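Local structure of PA1221 (Pseudomonas aeruginosa, 4DG8) at residues E44-R49 with R56-S61; S173-R178 with A378-A383; T266-D269 with C274-G277; L345-H350 with V386-R391; L429-L434 with K458-A463. The protein belongs to the AMP-binding (ANL) family, carries a phosphopantetheine attachment site in its sequence, and has adenosine monophosphate bound in this model. All blocks are in the same frame, centred on the assembly; numbering follows the deposited sequence.

Contact 1: residues E44-R49 with R56-S61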
# COMPACT_ATOMS: atom_id res chain seq x y z
N GLU A 44 9.75 7.31 -22.44
CA GLU A 44 8.33 7.09 -22.14
C GLU A 44 8.06 7.01 -20.62
O GLU A 44 8.57 6.14 -19.91
CB GLU A 44 7.92 5.79 -22.83
CG GLU A 44 6.46 5.51 -22.84
CD GLU A 44 6.15 4.25 -23.61
OE1 GLU A 44 6.99 3.32 -23.57
OE2 GLU A 44 5.10 4.18 -24.27
N ALA A 45 7.30 7.98 -20.12
CA ALA A 45 6.95 8.05 -18.70
C ALA A 45 5.69 7.27 -18.33
O ALA A 45 5.56 6.76 -17.22
CB ALA A 45 6.82 9.50 -18.27
N ILE A 46 4.73 7.24 -19.25
CA ILE A 46 3.44 6.60 -19.02
C ILE A 46 3.02 5.88 -20.30
O ILE A 46 3.03 6.48 -21.37
CB ILE A 46 2.34 7.64 -18.72
CG1 ILE A 46 2.65 8.47 -17.47
CG2 ILE A 46 1.00 6.96 -18.56
CD1 ILE A 46 1.61 9.58 -17.24
N ARG A 47 2.62 4.63 -20.18
CA ARG A 47 2.03 3.93 -21.31
C ARG A 47 0.62 3.49 -20.96
O ARG A 47 0.40 2.75 -20.00
CB ARG A 47 2.86 2.69 -21.70
CG ARG A 47 2.12 1.75 -22.68
CD ARG A 47 2.14 2.28 -24.10
NE ARG A 47 3.49 2.16 -24.63
CZ ARG A 47 3.90 1.18 -25.43
NH1 ARG A 47 3.04 0.25 -25.85
NH2 ARG A 47 5.16 1.15 -25.83
N ASP A 48 -0.35 3.95 -21.75
CA ASP A 48 -1.75 3.59 -21.49
C ASP A 48 -2.46 3.17 -22.77
O ASP A 48 -1.82 3.06 -23.82
CB ASP A 48 -2.46 4.75 -20.75
CG ASP A 48 -2.54 6.04 -21.57
OD1 ASP A 48 -2.39 6.01 -22.82
OD2 ASP A 48 -2.80 7.10 -20.94
N ARG A 49 -3.77 2.90 -22.72
CA ARG A 49 -4.47 2.44 -23.93
C ARG A 49 -4.46 3.46 -25.09
O ARG A 49 -4.67 3.08 -26.25
CB ARG A 49 -5.90 1.99 -23.62
CG ARG A 49 -6.84 3.10 -23.15
CD ARG A 49 -8.08 2.52 -22.52
NE ARG A 49 -9.23 3.42 -22.59
CZ ARG A 49 -9.98 3.59 -23.68
NH1 ARG A 49 -9.70 2.92 -24.80
NH2 ARG A 49 -11.00 4.43 -23.66
N ARG A 56 9.00 15.04 -20.51
CA ARG A 56 8.72 16.46 -20.72
C ARG A 56 7.20 16.75 -20.76
O ARG A 56 6.75 17.68 -20.11
CB ARG A 56 9.43 17.00 -21.97
CG ARG A 56 9.37 18.52 -22.14
N GLN A 57 6.42 15.98 -21.50
CA GLN A 57 4.98 16.22 -21.53
C GLN A 57 4.37 16.06 -20.13
O GLN A 57 3.52 16.86 -19.74
CB GLN A 57 4.28 15.29 -22.51
CG GLN A 57 4.97 15.23 -23.86
CD GLN A 57 4.35 14.21 -24.81
OE1 GLN A 57 4.30 13.01 -24.51
NE2 GLN A 57 3.90 14.69 -25.97
N LEU A 58 4.81 15.05 -19.39
CA LEU A 58 4.31 14.81 -18.04
C LEU A 58 4.61 16.00 -17.14
O LEU A 58 3.71 16.51 -16.47
CB LEU A 58 4.91 13.52 -17.44
CG LEU A 58 4.38 13.20 -16.04
CD1 LEU A 58 2.85 13.30 -16.00
CD2 LEU A 58 4.86 11.85 -15.52
N LEU A 59 5.86 16.46 -17.17
CA LEU A 59 6.30 17.63 -16.41
C LEU A 59 5.53 18.90 -16.80
O LEU A 59 5.10 19.63 -15.92
CB LEU A 59 7.82 17.84 -16.55
CG LEU A 59 8.46 19.01 -15.79
CD1 LEU A 59 8.21 18.91 -14.30
CD2 LEU A 59 9.96 19.11 -16.07
N ASP A 60 5.36 19.17 -18.09
CA ASP A 60 4.56 20.32 -18.54
C ASP A 60 3.11 20.27 -18.04
O ASP A 60 2.56 21.27 -17.55
CB ASP A 60 4.53 20.41 -20.07
CG ASP A 60 5.86 20.82 -20.67
OD1 ASP A 60 6.77 21.28 -19.94
OD2 ASP A 60 5.98 20.68 -21.91
N SER A 61 2.47 19.11 -18.18
CA SER A 61 1.07 18.99 -17.77
C SER A 61 0.95 19.18 -16.25
O SER A 61 0.07 19.90 -15.76
CB SER A 61 0.49 17.65 -18.21
OG SER A 61 0.55 17.51 -19.62

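Contact 2: residues S173-R178 with A378-A383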
# COMPACT_ATOMS: atom_id res chain seq x y z
N SER A 173 -6.95 1.02 8.73
CA SER A 173 -8.00 0.45 9.61
C SER A 173 -7.48 -0.68 10.51
O SER A 173 -8.25 -1.43 11.15
CB SER A 173 -9.23 0.03 8.80
OG SER A 173 -9.84 1.17 8.21
N GLY A 174 -6.16 -0.85 10.50
CA GLY A 174 -5.51 -1.95 11.19
C GLY A 174 -5.53 -1.89 12.71
O GLY A 174 -5.24 -2.89 13.37
N THR A 175 -5.87 -0.72 13.25
CA THR A 175 -5.93 -0.55 14.71
C THR A 175 -7.13 0.27 15.23
O THR A 175 -7.36 1.43 14.84
CB THR A 175 -4.58 -0.01 15.27
OG1 THR A 175 -3.50 -0.85 14.82
CG2 THR A 175 -4.61 0.01 16.80
N THR A 176 -7.84 -0.34 16.17
CA THR A 176 -9.17 0.02 16.63
C THR A 176 -10.18 0.15 15.48
O THR A 176 -9.93 -0.32 14.36
CB THR A 176 -9.17 1.37 17.39
OG1 THR A 176 -9.11 2.46 16.46
CG2 THR A 176 -7.99 1.46 18.36
N GLY A 177 -11.22 0.94 15.73
CA GLY A 177 -12.35 1.05 14.83
C GLY A 177 -12.39 2.38 14.09
O GLY A 177 -13.24 2.60 13.23
N ARG A 178 -11.46 3.27 14.43
CA ARG A 178 -11.34 4.54 13.74
C ARG A 178 -10.14 4.59 12.81
O ARG A 178 -9.00 4.30 13.21
CB ARG A 178 -11.31 5.70 14.73
CG ARG A 178 -12.64 5.90 15.41
CD ARG A 178 -12.55 6.98 16.46
NE ARG A 178 -13.83 7.15 17.14
CZ ARG A 178 -14.74 8.06 16.81
NH1 ARG A 178 -14.50 8.89 15.80
NH2 ARG A 178 -15.88 8.14 17.48
N ALA A 378 -2.60 12.19 17.64
CA ALA A 378 -1.33 12.63 18.20
C ALA A 378 -0.87 11.64 19.27
O ALA A 378 0.31 11.27 19.32
CB ALA A 378 -1.46 14.04 18.80
N ALA A 379 -1.80 11.23 20.13
CA ALA A 379 -1.50 10.29 21.20
C ALA A 379 -0.93 9.01 20.63
O ALA A 379 0.07 8.48 21.11
CB ALA A 379 -2.74 9.99 22.01
N ARG A 380 -1.57 8.51 19.58
CA ARG A 380 -1.12 7.30 18.94
C ARG A 380 0.23 7.49 18.27
O ARG A 380 1.02 6.55 18.20
CB ARG A 380 -2.14 6.82 17.92
CG ARG A 380 -1.80 5.48 17.29
CD ARG A 380 -2.99 4.95 16.51
NE ARG A 380 -4.21 5.03 17.31
CZ ARG A 380 -4.68 4.05 18.07
NH1 ARG A 380 -4.02 2.90 18.14
NH2 ARG A 380 -5.79 4.22 18.77
N THR A 381 0.51 8.69 17.77
CA THR A 381 1.82 8.94 17.17
C THR A 381 2.88 8.83 18.26
O THR A 381 3.86 8.10 18.11
CB THR A 381 1.91 10.31 16.46
OG1 THR A 381 1.01 10.35 15.35
CG2 THR A 381 3.35 10.57 15.96
N ARG A 382 2.65 9.55 19.36
CA ARG A 382 3.55 9.54 20.52
C ARG A 382 3.79 8.15 21.09
O ARG A 382 4.89 7.85 21.55
CB ARG A 382 3.02 10.45 21.63
CG ARG A 382 3.29 11.92 21.38
CD ARG A 382 2.45 12.80 22.26
NE ARG A 382 2.61 12.47 23.67
CZ ARG A 382 3.65 12.83 24.41
NH1 ARG A 382 4.64 13.53 23.86
NH2 ARG A 382 3.71 12.48 25.69
N ALA A 383 2.76 7.31 21.05
CA ALA A 383 2.86 5.94 21.55
C ALA A 383 3.56 4.99 20.56
O ALA A 383 4.29 4.09 20.98
CB ALA A 383 1.48 5.41 21.91

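Contact 3: residues T266-D269 with C274-G277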
# COMPACT_ATOMS: atom_id res chain seq x y z
N THR A 266 -2.74 -17.08 -7.05
CA THR A 266 -3.78 -17.34 -8.03
C THR A 266 -3.26 -17.40 -9.46
O THR A 266 -3.57 -18.33 -10.21
CB THR A 266 -4.89 -16.28 -7.95
OG1 THR A 266 -5.32 -16.19 -6.59
CG2 THR A 266 -6.08 -16.66 -8.82
N LEU A 267 -2.47 -16.40 -9.84
CA LEU A 267 -1.93 -16.34 -11.19
C LEU A 267 -1.07 -17.56 -11.41
O LEU A 267 -1.11 -18.18 -12.47
CB LEU A 267 -1.12 -15.06 -11.40
CG LEU A 267 -1.89 -13.73 -11.33
CD1 LEU A 267 -0.92 -12.56 -11.49
CD2 LEU A 267 -2.98 -13.67 -12.37
N VAL A 268 -0.32 -17.95 -10.38
CA VAL A 268 0.56 -19.10 -10.50
C VAL A 268 -0.18 -20.42 -10.62
O VAL A 268 0.22 -21.27 -11.40
CB VAL A 268 1.61 -19.14 -9.37
CG1 VAL A 268 2.31 -20.49 -9.33
CG2 VAL A 268 2.62 -18.02 -9.58
N ASP A 269 -1.27 -20.57 -9.86
CA ASP A 269 -2.19 -21.73 -9.92
C ASP A 269 -2.81 -21.88 -11.30
O ASP A 269 -2.88 -22.98 -11.86
CB ASP A 269 -3.40 -21.54 -8.97
CG ASP A 269 -3.09 -21.82 -7.50
OD1 ASP A 269 -2.08 -22.49 -7.20
OD2 ASP A 269 -3.89 -21.38 -6.64
N CYS A 274 1.93 -16.87 -17.32
CA CYS A 274 1.55 -15.46 -17.52
C CYS A 274 2.60 -14.48 -16.99
O CYS A 274 2.57 -13.28 -17.29
CB CYS A 274 0.17 -15.14 -16.95
SG CYS A 274 0.08 -14.95 -15.16
N LEU A 275 3.54 -14.99 -16.21
CA LEU A 275 4.60 -14.14 -15.68
C LEU A 275 5.72 -13.92 -16.71
O LEU A 275 6.54 -13.01 -16.54
CB LEU A 275 5.18 -14.74 -14.41
CG LEU A 275 4.13 -15.03 -13.33
CD1 LEU A 275 4.80 -15.72 -12.14
CD2 LEU A 275 3.35 -13.76 -12.92
N GLY A 276 5.73 -14.75 -17.76
CA GLY A 276 6.80 -14.71 -18.74
C GLY A 276 7.04 -13.30 -19.28
O GLY A 276 6.10 -12.60 -19.64
N GLY A 277 8.30 -12.87 -19.32
CA GLY A 277 8.60 -11.52 -19.77
C GLY A 277 8.83 -10.52 -18.63
O GLY A 277 9.36 -9.43 -18.86

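Contact 4: residues L345-H350 with V386-R391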
# COMPACT_ATOMS: atom_id res chain seq x y z
N LEU A 345 15.89 -3.49 14.11
CA LEU A 345 16.35 -4.33 15.20
C LEU A 345 15.23 -5.30 15.51
O LEU A 345 14.08 -5.06 15.16
CB LEU A 345 16.66 -3.52 16.45
CG LEU A 345 17.86 -2.58 16.42
CD1 LEU A 345 18.04 -1.92 17.79
CD2 LEU A 345 19.12 -3.35 16.02
N LEU A 346 15.59 -6.37 16.18
CA LEU A 346 14.63 -7.33 16.70
C LEU A 346 14.70 -7.23 18.23
O LEU A 346 15.76 -7.47 18.80
CB LEU A 346 15.05 -8.73 16.23
CG LEU A 346 14.00 -9.83 16.21
CD1 LEU A 346 12.88 -9.49 15.22
CD2 LEU A 346 14.66 -11.16 15.86
N LEU A 347 13.59 -6.87 18.87
CA LEU A 347 13.59 -6.61 20.32
C LEU A 347 12.82 -7.63 21.16
O LEU A 347 11.71 -8.02 20.82
CB LEU A 347 13.03 -5.22 20.62
CG LEU A 347 13.85 -4.04 20.10
CD1 LEU A 347 13.31 -2.75 20.70
CD2 LEU A 347 15.32 -4.21 20.44
N ASP A 348 13.40 -8.06 22.29
CA ASP A 348 12.75 -9.05 23.15
C ASP A 348 11.70 -8.45 24.08
O ASP A 348 11.38 -7.26 24.00
CB ASP A 348 13.76 -9.89 23.94
CG ASP A 348 14.57 -9.08 24.95
OD1 ASP A 348 14.05 -8.07 25.48
OD2 ASP A 348 15.73 -9.46 25.22
N GLU A 349 11.14 -9.29 24.94
CA GLU A 349 10.15 -8.87 25.93
C GLU A 349 10.66 -7.71 26.79
O GLU A 349 9.89 -6.85 27.19
CB GLU A 349 9.78 -10.06 26.81
CG GLU A 349 10.78 -11.21 26.71
CD GLU A 349 10.91 -12.00 27.99
OE1 GLU A 349 10.09 -11.79 28.92
OE2 GLU A 349 11.83 -12.84 28.08
N HIS A 350 11.96 -7.70 27.05
CA HIS A 350 12.56 -6.71 27.94
C HIS A 350 13.00 -5.44 27.21
O HIS A 350 13.58 -4.53 27.80
CB HIS A 350 13.75 -7.32 28.69
CG HIS A 350 13.39 -8.53 29.51
ND1 HIS A 350 12.55 -8.47 30.59
CD2 HIS A 350 13.77 -9.82 29.39
CE1 HIS A 350 12.42 -9.68 31.11
NE2 HIS A 350 13.15 -10.52 30.41
N VAL A 386 8.71 6.00 18.79
CA VAL A 386 9.43 6.25 20.03
C VAL A 386 10.92 6.21 19.79
O VAL A 386 11.38 5.57 18.86
CB VAL A 386 9.10 5.15 21.05
CG1 VAL A 386 7.60 5.02 21.21
CG2 VAL A 386 9.69 3.82 20.58
N GLU A 387 11.69 6.87 20.64
CA GLU A 387 13.14 6.82 20.53
C GLU A 387 13.71 5.57 21.20
O GLU A 387 13.38 5.26 22.34
CB GLU A 387 13.78 8.10 21.07
CG GLU A 387 13.68 9.27 20.10
CD GLU A 387 14.73 10.34 20.35
OE1 GLU A 387 15.04 10.60 21.54
OE2 GLU A 387 15.27 10.90 19.37
N LEU A 388 14.53 4.84 20.46
CA LEU A 388 15.16 3.62 20.96
C LEU A 388 16.62 3.61 20.53
O LEU A 388 16.98 4.26 19.56
CB LEU A 388 14.45 2.39 20.40
CG LEU A 388 13.05 2.12 20.94
CD1 LEU A 388 12.40 1.01 20.15
CD2 LEU A 388 13.10 1.78 22.43
N PRO A 389 17.47 2.89 21.28
CA PRO A 389 18.89 2.83 20.92
C PRO A 389 19.15 2.06 19.63
O PRO A 389 18.67 0.93 19.46
CB PRO A 389 19.51 2.07 22.10
CG PRO A 389 18.52 2.22 23.22
CD PRO A 389 17.18 2.21 22.55
N TYR A 390 19.91 2.67 18.73
CA TYR A 390 20.41 1.99 17.54
C TYR A 390 21.89 2.30 17.42
O TYR A 390 22.30 3.47 17.39
CB TYR A 390 19.66 2.41 16.27
CG TYR A 390 20.19 1.68 15.05
CD1 TYR A 390 19.93 0.33 14.87
CD2 TYR A 390 20.98 2.33 14.11
CE1 TYR A 390 20.43 -0.36 13.78
CE2 TYR A 390 21.48 1.65 13.01
CZ TYR A 390 21.20 0.30 12.85
OH TYR A 390 21.68 -0.39 11.76
N ARG A 391 22.70 1.25 17.33
CA ARG A 391 24.14 1.40 17.47
C ARG A 391 24.36 2.13 18.78
O ARG A 391 23.96 1.65 19.84
CB ARG A 391 24.73 2.19 16.30
CG ARG A 391 24.43 1.58 14.94
CD ARG A 391 24.79 0.10 14.91
NE ARG A 391 24.46 -0.53 13.64
CZ ARG A 391 25.30 -0.68 12.62
NH1 ARG A 391 26.55 -0.23 12.73
NH2 ARG A 391 24.91 -1.28 11.51

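Contact 5: residues L429-L434 with K458-A463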
# COMPACT_ATOMS: atom_id res chain seq x y z
N LEU A 429 -6.83 -4.91 9.01
CA LEU A 429 -8.10 -4.74 9.68
C LEU A 429 -8.00 -5.25 11.09
O LEU A 429 -7.52 -6.38 11.34
CB LEU A 429 -9.19 -5.51 8.93
CG LEU A 429 -10.59 -5.32 9.49
CD1 LEU A 429 -10.94 -3.84 9.50
CD2 LEU A 429 -11.59 -6.12 8.68
N ASP A 430 -8.52 -4.45 12.02
CA ASP A 430 -8.60 -4.88 13.40
C ASP A 430 -9.92 -5.62 13.42
O ASP A 430 -11.00 -5.03 13.54
CB ASP A 430 -8.67 -3.66 14.31
CG ASP A 430 -8.60 -4.01 15.78
OD1 ASP A 430 -8.97 -5.16 16.15
OD2 ASP A 430 -8.21 -3.12 16.58
N LEU A 431 -9.80 -6.94 13.36
CA LEU A 431 -10.95 -7.80 13.17
C LEU A 431 -11.80 -7.84 14.44
O LEU A 431 -13.03 -7.72 14.37
CB LEU A 431 -10.50 -9.19 12.72
CG LEU A 431 -11.59 -10.20 12.36
CD1 LEU A 431 -12.42 -9.68 11.21
CD2 LEU A 431 -10.97 -11.53 12.01
N PRO A 432 -11.15 -7.99 15.60
CA PRO A 432 -11.91 -8.04 16.85
C PRO A 432 -12.66 -6.74 17.13
O PRO A 432 -13.73 -6.79 17.73
CB PRO A 432 -10.83 -8.28 17.91
CG PRO A 432 -9.70 -8.90 17.17
CD PRO A 432 -9.71 -8.21 15.84
N ALA A 433 -12.13 -5.61 16.67
CA ALA A 433 -12.82 -4.33 16.85
C ALA A 433 -14.11 -4.28 16.03
O ALA A 433 -15.16 -3.91 16.54
CB ALA A 433 -11.91 -3.15 16.50
N LEU A 434 -14.01 -4.67 14.76
CA LEU A 434 -15.16 -4.69 13.86
C LEU A 434 -16.22 -5.69 14.35
O LEU A 434 -17.44 -5.44 14.29
CB LEU A 434 -14.70 -5.02 12.42
CG LEU A 434 -15.79 -5.03 11.34
CD1 LEU A 434 -16.51 -3.68 11.32
CD2 LEU A 434 -15.22 -5.38 9.95
N LYS A 458 -9.99 -12.73 -0.41
CA LYS A 458 -10.43 -13.06 0.92
C LYS A 458 -11.82 -12.46 1.10
O LYS A 458 -12.07 -11.30 0.76
CB LYS A 458 -9.47 -12.52 1.99
CG LYS A 458 -8.02 -12.94 1.84
CD LYS A 458 -7.15 -11.73 1.52
CE LYS A 458 -5.67 -12.01 1.75
NZ LYS A 458 -4.86 -10.76 1.63
N GLN A 459 -12.72 -13.28 1.62
CA GLN A 459 -14.06 -12.87 1.90
C GLN A 459 -14.23 -12.89 3.40
O GLN A 459 -13.73 -13.79 4.09
CB GLN A 459 -15.07 -13.81 1.23
CG GLN A 459 -15.11 -13.67 -0.28
CD GLN A 459 -16.03 -14.68 -0.95
OE1 GLN A 459 -16.43 -15.68 -0.35
NE2 GLN A 459 -16.36 -14.43 -2.22
N LEU A 460 -14.92 -11.87 3.88
CA LEU A 460 -15.31 -11.77 5.26
C LEU A 460 -16.68 -12.43 5.37
O LEU A 460 -17.53 -12.26 4.49
CB LEU A 460 -15.38 -10.30 5.65
CG LEU A 460 -15.39 -9.93 7.13
CD1 LEU A 460 -14.13 -10.45 7.82
CD2 LEU A 460 -15.50 -8.42 7.27
N LEU A 461 -16.87 -13.20 6.43
CA LEU A 461 -18.16 -13.84 6.69
C LEU A 461 -18.57 -13.46 8.10
O LEU A 461 -17.74 -13.44 9.00
CB LEU A 461 -18.05 -15.36 6.57
CG LEU A 461 -17.71 -15.95 5.20
CD1 LEU A 461 -17.80 -17.47 5.25
CD2 LEU A 461 -18.63 -15.39 4.13
N CYS A 462 -19.84 -13.13 8.28
CA CYS A 462 -20.33 -12.75 9.61
C CYS A 462 -21.43 -13.68 10.13
O CYS A 462 -22.52 -13.73 9.56
CB CYS A 462 -20.85 -11.31 9.60
SG CYS A 462 -21.83 -10.90 11.07
N ALA A 463 -21.14 -14.39 11.22
CA ALA A 463 -22.13 -15.21 11.90
C ALA A 463 -22.61 -14.51 13.17
O ALA A 463 -21.81 -13.92 13.89
CB ALA A 463 -21.55 -16.58 12.24

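Contact 1: residues E44-R49 with R56-S61
Ala45 and Ile46 form the doubled side of a classic beta bulge, both facing Val53 of the hairpin partner, and Leu58 of the following helix packs against the pair. The bulge probably accounts for the meeting: Ala45 leaves the extended conformation, and two successive residues both direct their CB atoms toward the helix. Leu58 answers with one branch for each. Its CG stands anti to the backbone N (chi1 -178°), which carries the fork outward from the helix. CD2 then lies 4.1 Å from CB of Ala45, while CD1 lies 4.1 Å from CD1 of Ile46. The isoleucine reaches that far because its CG1 arm is extended, with CD1 trans to CA (chi2 175°), and it crosses the leucine at about a right angle. No hydrogen bond joins the two segments, and all three residues are buried, so the contact is wholly apolar. A small methyl suits Ala45, where the strand comes nearest the helix, at 7.3 Å between CA of Ala45 and CA of Leu58. The longer, branched Ile46 and Leu58 span the rest. Strand 44-48 runs between strands 51-54 and 231-234 of a mixed sheet, with Val53 also touching Leu58. Helix 88-99 packs on the same group, with Arg88 and Ile91 against Ile46 and Thr92 against Leu58.

Contact 2: residues S173-R178 with A378-A383
The contacts across the segments are van der Waals ones: the methyl groups of Thr175 and Thr176 touch the guanidinium end of Arg380. CG2 of Thr175 approaches NH1 of Arg380 to 3.2 Å, a tight fit, and CG2 of Thr176 lies 3.6 Å from NH2 of Arg380. Both methyls come in at a slant to the guanidinium plane. The arginine leaves its helix extended and then bends at CG-CD (chi3 -48°), which turns its end toward the loop. Its charge is answered within its own neighbourhood, since NE forms a salt bridge with Asp377. The loop itself, between strands 166-172 and 180-185, has the Ser/Thr/Gly-rich sequence that is a signature of the AMP-binding family, and the side chain of Thr175 is about 10 Å from the bound AMP. Hydrogen bonds inside the loop set its shape. OG1 of Thr176 donates to O of Thr175 at 2.6 Å, in the carbonyl plane and on a lone pair. The same OG1 accepts the N-H of Arg178 at 3.2 Å, nearly straight at 167°, which makes an ST turn. Threonine suits both positions by offering a methyl to the arginine, and at Thr176 the hydroxyl is turned back to the backbone. The N-H of Thr176 makes a weak hydrogen bond to OD2 of Asp430.

Contact 3: residues T266-D269 with C274-G277
Cys274 holds SG between its backbone N and carbonyl carbon (chi1 77°), and this torsion turns the sulfur toward Leu267 on the helix. In the second pair Leu275 has its whole chain stretched out, CG lying anti to the carbonyl carbon and CD1 continuing in the same line (chi2 176°), so that its end comes nearer the helix than its CB direction would suggest. Two separate contacts result. SG of Cys274 rests 3.9 Å from CB of Leu267, at the root of the leucine rather than at its branches. CD1 of Leu275 meets CG2 of Val268 at 4.1 Å, the two side chains crossing at about a right angle. Cysteine suits its place because a single sulfur beyond CB fits where the backbones come closest, 7.3 Å between CA of Leu267 and CA of Cys274, whereas Leu275 has the length to reach the next helical residue. All four residues are buried and no hydrogen bond links the segments. The helix and the turn after it belong to a beta-alpha-beta unit, in which helix 261-270 connects the neighbouring parallel strands 256-260 and 280-284. Leu259 of the first strand touches both Leu267 and Leu275. Helix 242-250 packs Leu245 against Cys274 and Leu275, and helix 290-299 adds Arg295 and Ala296 beside Val268.

Contact 4: residues L345-H350 with V386-R391
The Tyr390 ring meets Leu345 at its edge, where CG of the leucine lies in the ring plane, 3.9 Å from CD1 of Tyr390. One ring face carries CD of Arg391, 4.1 Å above the plane and displaced toward the rim. The ring also meets that of Phe366, their planes inclined by about 35°. Leu345 lies along the tyrosine edge: its CD2 is 4.0 Å from CE1 of Tyr390, while its CD1 reaches O of Pro389 at 3.4 Å. Tyr390 gets there because its CG is anti to the backbone N (chi1 -180°), swinging the ring nearer than its CB direction alone would. Its OH accepts a weak bond from NH2 of Arg391. Tyrosine suits the place because its flat ring offers a broad apolar edge to Leu345. Further along, Leu347 and Leu388 touch through their CD1 methyls, 3.9 Å apart, each leucine being long enough to bridge strands that are not hydrogen-bonded partners. The axes of 345-347 and 386-390 approach to 9.8 Å at 114°. They are linked through strands 361-367 and 393-406; Val364 of the former touches both Leu347 and Leu388. Strands crossing so steeply within one curled antiparallel sheet are consistent with the distorted beta-barrel of AMP-binding domains.

Contact 5: residues L429-L434 with K458-A463
Leu460 projects from the middle strand of a three-stranded sheet toward Leu431 and Leu434 on helix 431-439, a helix-on-sheet layer consistent with the small C-terminal domain of ANL family members. From CB, which points at the helix, the chain runs to CG anti to the backbone N (chi1 -163°), and there it forks. The CD1 branch comes 3.9 Å from CD1 of Leu431, where the two side chains run past one another, pointing oppositely. The CD2 branch lies 4.1 Å from CD2 of Leu434, whose side chain it meets at a slant. Leu431 and Leu434 are three residues apart, nearly one helical turn, so both fall on the face turned to the sheet and a single forked leucine can touch both. No hydrogen bond crosses between the segments; leucine suits all three places by filling the layer with branched apolar ends. Around this group, Val422 and Leu449 pack on Leu431, and strands 444-454 and 487-490 flank the strand of Leu460. The start of the helix is fixed by its N-cap. Pro432 fits the first turn, where a missing N-H costs no helical bond. Asp430 accepts the N-H of Ala433 on OD1 at 3.2 Å, with an N-H...O angle of 151°, and the donor stands above the carboxylate plane, 62° out of it.

How the contacts relate
Contact 1 joins a helix to a strand of a four-stranded beta-sheet, and contact 3 lies on the helix that connects two strands of another; both fall within the AMP-binding family region, their centres 28 Å apart. Contact 3 is nested in the long chain loop that contact 2 closes. Contacts 2 and 4 alternate along the chain and adjoin where helix 378-384 runs into strand 385-390. Contacts 1 and 4, with centres 44 Å apart, lie on opposite sides of the chain's centre. Contact 5 comes last, yet it touches contact 2: O of Ser173 and N of Asp430 are 3.2 Å apart, a probable hydrogen bond that ties the 173-178 loop, near the bound AMP, to the start of helix 431-439.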